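Local atomic coordinates of class B carbapenemase GOB-18 (Elizabethkingia meningoseptica, PDB entry 5K0W), a protein that binds two zinc ions and, as a class B3 metallo-beta-lactamase, probably hydrolyses beta-lactam antibiotics, carbapenems among them. Residues N43-G48 / L84-K89; Y55-D60 / G163-T168. All coordinates share one frame; numbering follows the deposited sequence.

Contact 1: residues N43-G48 / L84-K89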
loop_
_atom_site.group_PDB
_atom_site.type_symbol
_atom_site.label_atom_id
_atom_site.label_comp_id
_atom_site.label_asym_id
_atom_site.label_seq_id
_atom_site.Cartn_x
_atom_site.Cartn_y
_atom_site.Cartn_z
ATOM N N ASN A 43 5.327 15.549 -7.028
ATOM C CA ASN A 43 6.502 14.718 -6.729
ATOM C C ASN A 43 6.183 13.264 -6.410
ATOM O O ASN A 43 7.039 12.543 -5.892
ATOM C CB ASN A 43 7.387 15.389 -5.663
ATOM C CG ASN A 43 7.899 16.741 -6.134
ATOM O OD1 ASN A 43 8.467 16.882 -7.230
ATOM N ND2 ASN A 43 7.635 17.780 -5.360
ATOM N N LEU A 44 4.960 12.824 -6.781
ATOM C CA LEU A 44 4.476 11.458 -6.625
ATOM C C LEU A 44 4.558 10.730 -7.957
ATOM O O LEU A 44 4.053 11.212 -8.964
ATOM C CB LEU A 44 3.042 11.438 -6.058
ATOM C CG LEU A 44 2.392 10.073 -5.914
ATOM C CD1 LEU A 44 2.964 9.290 -4.754
ATOM C CD2 LEU A 44 0.917 10.206 -5.792
ATOM N N TYR A 45 5.205 9.572 -7.946
ATOM C CA TYR A 45 5.433 8.750 -9.119
ATOM C C TYR A 45 4.986 7.321 -8.870
ATOM O O TYR A 45 5.125 6.826 -7.751
ATOM C CB TYR A 45 6.949 8.751 -9.489
ATOM C CG TYR A 45 7.519 10.107 -9.855
ATOM C CD1 TYR A 45 7.972 10.986 -8.871
ATOM C CD2 TYR A 45 7.654 10.492 -11.189
ATOM C CE1 TYR A 45 8.479 12.245 -9.202
ATOM C CE2 TYR A 45 8.162 11.746 -11.533
ATOM C CZ TYR A 45 8.565 12.620 -10.535
ATOM O OH TYR A 45 9.055 13.851 -10.871
ATOM N N TYR A 46 4.484 6.645 -9.916
ATOM C CA TYR A 46 4.101 5.242 -9.853
ATOM C C TYR A 46 5.323 4.445 -10.326
ATOM O O TYR A 46 5.788 4.644 -11.455
ATOM C CB TYR A 46 2.887 4.962 -10.763
ATOM C CG TYR A 46 2.346 3.550 -10.656
ATOM C CD1 TYR A 46 2.838 2.528 -11.463
ATOM C CD2 TYR A 46 1.351 3.233 -9.740
ATOM C CE1 TYR A 46 2.376 1.218 -11.335
ATOM C CE2 TYR A 46 0.864 1.936 -9.623
ATOM C CZ TYR A 46 1.384 0.927 -10.412
ATOM O OH TYR A 46 0.885 -0.351 -10.296
ATOM N N VAL A 47 5.865 3.573 -9.461
ATOM C CA VAL A 47 7.051 2.754 -9.773
ATOM C C VAL A 47 6.762 1.240 -9.626
ATOM O O VAL A 47 7.678 0.415 -9.745
ATOM C CB VAL A 47 8.338 3.210 -9.010
ATOM C CG1 VAL A 47 8.817 4.581 -9.481
ATOM C CG2 VAL A 47 8.147 3.184 -7.496
ATOM N N GLY A 48 5.481 0.908 -9.402
ATOM C CA GLY A 48 4.994 -0.453 -9.218
ATOM C C GLY A 48 4.961 -1.286 -10.471
ATOM O O GLY A 48 5.438 -0.861 -11.526
ATOM N N LEU A 84 12.909 6.808 -14.401
ATOM C CA LEU A 84 12.413 8.166 -14.175
ATOM C C LEU A 84 13.542 9.188 -13.914
ATOM O O LEU A 84 13.277 10.391 -13.827
ATOM C CB LEU A 84 11.399 8.184 -13.014
ATOM C CG LEU A 84 10.079 7.434 -13.188
ATOM C CD1 LEU A 84 9.421 7.263 -11.864
ATOM C CD2 LEU A 84 9.125 8.175 -14.120
ATOM N N GLY A 85 14.770 8.693 -13.778
ATOM C CA GLY A 85 15.946 9.503 -13.504
ATOM C C GLY A 85 16.251 9.646 -12.028
ATOM O O GLY A 85 16.964 10.579 -11.642
ATOM N N PHE A 86 15.717 8.737 -11.182
ATOM C CA PHE A 86 15.956 8.783 -9.731
ATOM C C PHE A 86 16.814 7.631 -9.226
ATOM O O PHE A 86 16.920 6.594 -9.888
ATOM C CB PHE A 86 14.655 8.887 -8.934
ATOM C CG PHE A 86 13.731 9.994 -9.378
ATOM C CD1 PHE A 86 14.041 11.326 -9.122
ATOM C CD2 PHE A 86 12.532 9.707 -10.016
ATOM C CE1 PHE A 86 13.188 12.349 -9.540
ATOM C CE2 PHE A 86 11.665 10.727 -10.405
ATOM C CZ PHE A 86 12.005 12.042 -10.174
ATOM N N ASN A 87 17.451 7.833 -8.060
ATOM C CA ASN A 87 18.311 6.830 -7.452
ATOM C C ASN A 87 17.605 6.147 -6.274
ATOM O O ASN A 87 17.250 6.812 -5.303
ATOM C CB ASN A 87 19.657 7.459 -7.028
ATOM C CG ASN A 87 20.761 6.483 -6.604
ATOM O OD1 ASN A 87 20.646 5.251 -6.698
ATOM N ND2 ASN A 87 21.886 7.021 -6.138
ATOM N N TYR A 88 17.412 4.814 -6.359
ATOM C CA TYR A 88 16.802 4.024 -5.286
ATOM C C TYR A 88 17.672 4.056 -4.006
ATOM O O TYR A 88 17.149 3.872 -2.914
ATOM C CB TYR A 88 16.526 2.579 -5.758
ATOM C CG TYR A 88 17.713 1.648 -5.647
ATOM C CD1 TYR A 88 18.749 1.691 -6.576
ATOM C CD2 TYR A 88 17.794 0.708 -4.624
ATOM C CE1 TYR A 88 19.848 0.839 -6.474
ATOM C CE2 TYR A 88 18.888 -0.146 -4.510
ATOM C CZ TYR A 88 19.911 -0.079 -5.439
ATOM O OH TYR A 88 20.981 -0.932 -5.326
ATOM N N LYS A 89 18.985 4.325 -4.139
ATOM C CA LYS A 89 19.929 4.414 -3.007
ATOM C C LYS A 89 19.658 5.660 -2.136
ATOM O O LYS A 89 20.243 5.808 -1.061
ATOM C CB LYS A 89 21.385 4.407 -3.511
ATOM C CG LYS A 89 21.776 3.180 -4.339
ATOM C CD LYS A 89 22.391 2.055 -3.520
ATOM C CE LYS A 89 23.346 1.244 -4.368
ATOM N NZ LYS A 89 23.817 0.020 -3.669
#
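F86 drives the edge of its ring into one face of the Y45 ring. CE2 of F86 sits 3.6 Å above the tyrosine plane, over its centre. The two planes meet at 63° and the centroids are 4.8 Å apart, which makes this a T-shaped (edge-to-face) pair. The closest carbon contact is Y45 CZ to F86 CZ, at 3.5 Å. The F86 ring has its own backbone neighbour: the carbonyl O of L84 lies over one face, offset toward the rim. L84 reaches Y45 by another route. L84 CD1 comes obliquely to the tyrosine ring and lies 3.7 Å from Y45 CB, the two side chains running past each other in opposite directions. L84 CD1 also meets V47 CG1, at 3.6 Å. The CB of Y45 already points toward 84-89. With CG anti to the carbonyl carbon (chi1 -62°), the ring swings back along the strand toward N43, and one face meets F86. The contact is layer packing in the alpha-beta-beta-alpha fold of metallo-beta-lactamases. Strand 44-46 belongs to one sheet, and 84-89 is the connection from helix 73-83, which lies on that sheet, to strand 91-95. The helix ends in a Schellman motif in which G85 takes a positive phi of 92°. I81 of the helix touches both V47 and F86. On strand 55-59, V58 packs against both Y45 and F86.

Contact 2: residues Y55-D60 / G163-T168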
loop_
_atom_site.group_PDB
_atom_site.type_symbol
_atom_site.label_atom_id
_atom_site.label_comp_id
_atom_site.label_asym_id
_atom_site.label_seq_id
_atom_site.Cartn_x
_atom_site.Cartn_y
_atom_site.Cartn_z
ATOM N N TYR A 55 4.635 3.343 -4.776
ATOM C CA TYR A 55 4.695 4.798 -4.907
ATOM C C TYR A 55 6.018 5.396 -4.466
ATOM O O TYR A 55 6.554 5.033 -3.417
ATOM C CB TYR A 55 3.508 5.451 -4.169
ATOM C CG TYR A 55 2.182 4.962 -4.708
ATOM C CD1 TYR A 55 1.711 5.389 -5.945
ATOM C CD2 TYR A 55 1.452 3.995 -4.036
ATOM C CE1 TYR A 55 0.523 4.896 -6.479
ATOM C CE2 TYR A 55 0.254 3.507 -4.553
ATOM C CZ TYR A 55 -0.200 3.953 -5.782
ATOM O OH TYR A 55 -1.352 3.467 -6.330
ATOM N N LEU A 56 6.545 6.308 -5.281
ATOM C CA LEU A 56 7.781 7.010 -4.997
ATOM C C LEU A 56 7.540 8.512 -4.824
ATOM O O LEU A 56 6.968 9.163 -5.704
ATOM C CB LEU A 56 8.817 6.724 -6.084
ATOM C CG LEU A 56 10.190 7.355 -5.901
ATOM C CD1 LEU A 56 11.058 6.542 -4.939
ATOM C CD2 LEU A 56 10.883 7.511 -7.246
ATOM N N ILE A 57 7.950 9.045 -3.666
ATOM C CA ILE A 57 7.852 10.465 -3.350
ATOM C C ILE A 57 9.274 11.000 -3.310
ATOM O O ILE A 57 10.076 10.592 -2.468
ATOM C CB ILE A 57 7.026 10.772 -2.072
ATOM C CG1 ILE A 57 5.584 10.278 -2.227
ATOM C CG2 ILE A 57 7.050 12.267 -1.751
ATOM C CD1 ILE A 57 4.822 10.094 -0.928
ATOM N N VAL A 58 9.590 11.874 -4.260
ATOM C CA VAL A 58 10.914 12.459 -4.417
ATOM C C VAL A 58 10.993 13.777 -3.654
ATOM O O VAL A 58 10.190 14.675 -3.910
ATOM C CB VAL A 58 11.229 12.641 -5.923
ATOM C CG1 VAL A 58 12.632 13.193 -6.135
ATOM C CG2 VAL A 58 11.040 11.332 -6.686
ATOM N N THR A 59 11.935 13.896 -2.697
ATOM C CA THR A 59 12.133 15.153 -1.958
ATOM C C THR A 59 13.557 15.660 -2.142
ATOM O O THR A 59 14.443 14.943 -2.631
ATOM C CB THR A 59 11.849 15.050 -0.451
ATOM O OG1 THR A 59 13.058 14.702 0.207
ATOM C CG2 THR A 59 10.682 14.103 -0.081
ATOM N N ASP A 60 13.770 16.886 -1.664
ATOM C CA ASP A 60 15.028 17.640 -1.648
ATOM C C ASP A 60 16.101 16.971 -0.768
ATOM O O ASP A 60 17.290 17.089 -1.053
ATOM C CB ASP A 60 14.787 19.127 -1.222
ATOM C CG ASP A 60 13.779 19.417 -0.070
ATOM O OD1 ASP A 60 12.638 18.878 -0.111
ATOM O OD2 ASP A 60 14.100 20.256 0.809
ATOM N N GLY A 163 12.056 16.455 4.031
ATOM C CA GLY A 163 12.009 17.689 3.252
ATOM C C GLY A 163 10.761 18.479 3.609
ATOM O O GLY A 163 10.346 18.482 4.773
ATOM N N ASN A 164 10.119 19.095 2.605
ATOM C CA ASN A 164 8.884 19.876 2.784
ATOM C C ASN A 164 7.648 18.973 2.819
ATOM O O ASN A 164 6.590 19.397 3.299
ATOM C CB ASN A 164 8.729 20.935 1.692
ATOM C CG ASN A 164 9.958 21.762 1.425
ATOM O OD1 ASN A 164 10.488 21.756 0.317
ATOM N ND2 ASN A 164 10.417 22.515 2.417
ATOM N N ILE A 165 7.793 17.725 2.318
ATOM C CA ILE A 165 6.769 16.681 2.281
ATOM C C ILE A 165 6.444 16.203 3.700
ATOM O O ILE A 165 7.356 15.935 4.485
ATOM C CB ILE A 165 7.249 15.524 1.351
ATOM C CG1 ILE A 165 6.954 15.818 -0.142
ATOM C CG2 ILE A 165 6.748 14.134 1.779
ATOM C CD1 ILE A 165 5.445 15.646 -0.637
ATOM N N THR A 166 5.138 16.123 4.018
ATOM C CA THR A 166 4.597 15.618 5.284
ATOM C C THR A 166 3.470 14.640 4.962
ATOM O O THR A 166 2.491 15.023 4.319
ATOM C CB THR A 166 4.109 16.745 6.220
ATOM O OG1 THR A 166 5.133 17.733 6.363
ATOM C CG2 THR A 166 3.697 16.219 7.600
ATOM N N LEU A 167 3.618 13.382 5.406
ATOM C CA LEU A 167 2.616 12.351 5.208
ATOM C C LEU A 167 1.934 12.062 6.527
ATOM O O LEU A 167 2.587 12.033 7.574
ATOM C CB LEU A 167 3.278 11.068 4.690
ATOM C CG LEU A 167 3.152 10.792 3.205
ATOM C CD1 LEU A 167 4.102 11.634 2.424
ATOM C CD2 LEU A 167 3.492 9.372 2.914
ATOM N N THR A 168 0.625 11.835 6.485
ATOM C CA THR A 168 -0.140 11.493 7.677
ATOM C C THR A 168 -0.625 10.076 7.489
ATOM O O THR A 168 -1.214 9.763 6.444
ATOM C CB THR A 168 -1.307 12.488 7.913
ATOM O OG1 THR A 168 -0.784 13.797 8.058
ATOM C CG2 THR A 168 -2.126 12.158 9.150
#
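I57 and L167 point their side chains at each other and meet tip to tip, with I57 CD1 3.8 Å from L167 CD1. They lie on strands of the two different sheets of the metallo-beta-lactamase sandwich, so this is packing between sheets. Strands 55-59 and 165-168 run roughly antiparallel, at 146°, and their axes come no closer than 9.4 Å. That gap is bridged by side chains. I57 uses both of its branches. CG1 lies anti to the carbonyl carbon (chi1 -61°) and carries CD1 to L167, while CG2 turns to I165. There the two isoleucines cross at a slant, and I57 CG2 lies 3.9 Å from I165 CG1. T59 also crosses I165 at a slant and lays its methyl CG2 4.0 Å from I165 CB. The other branch of T59, OG1, is hydrogen-bonded to K61 N and G62 O, where the chain turns into strand 62-66. F184 of strand 180-187 packs on I57, I165 and L167 alike, and I64 of strand 62-66 touches I165. Toward G163 and N164 the apolar layer gives way to exposed residues. G163 has a positive phi, and D60 leans over it. The D60 and N164 side chains cross at about a right angle, yet their carboxylate and amide planes are only 19° apart. D60 OD1 lies 3.6 Å from the CA of G163.

From the N terminus the chain first lays down 43-48, then turns back through 55-60. These two segments sit side by side as antiparallel neighbours in one sheet. Backbone hydrogen bonds join N43 to V58 and Y45 to L56. After strand 62-66 and helix 73-83, the chain reaches 84-89, where contact 1 closes a loop of 35 residues. Contact 2 closes later, at 163-168, across 102 residues. Its first segment lies inside the first loop and its second beyond it, so the loops cross. Contact 1 ties the sheet to the connection that leaves helix 73-83; contact 2 ties the same sheet to the second sheet. Their centres are 12 Å apart.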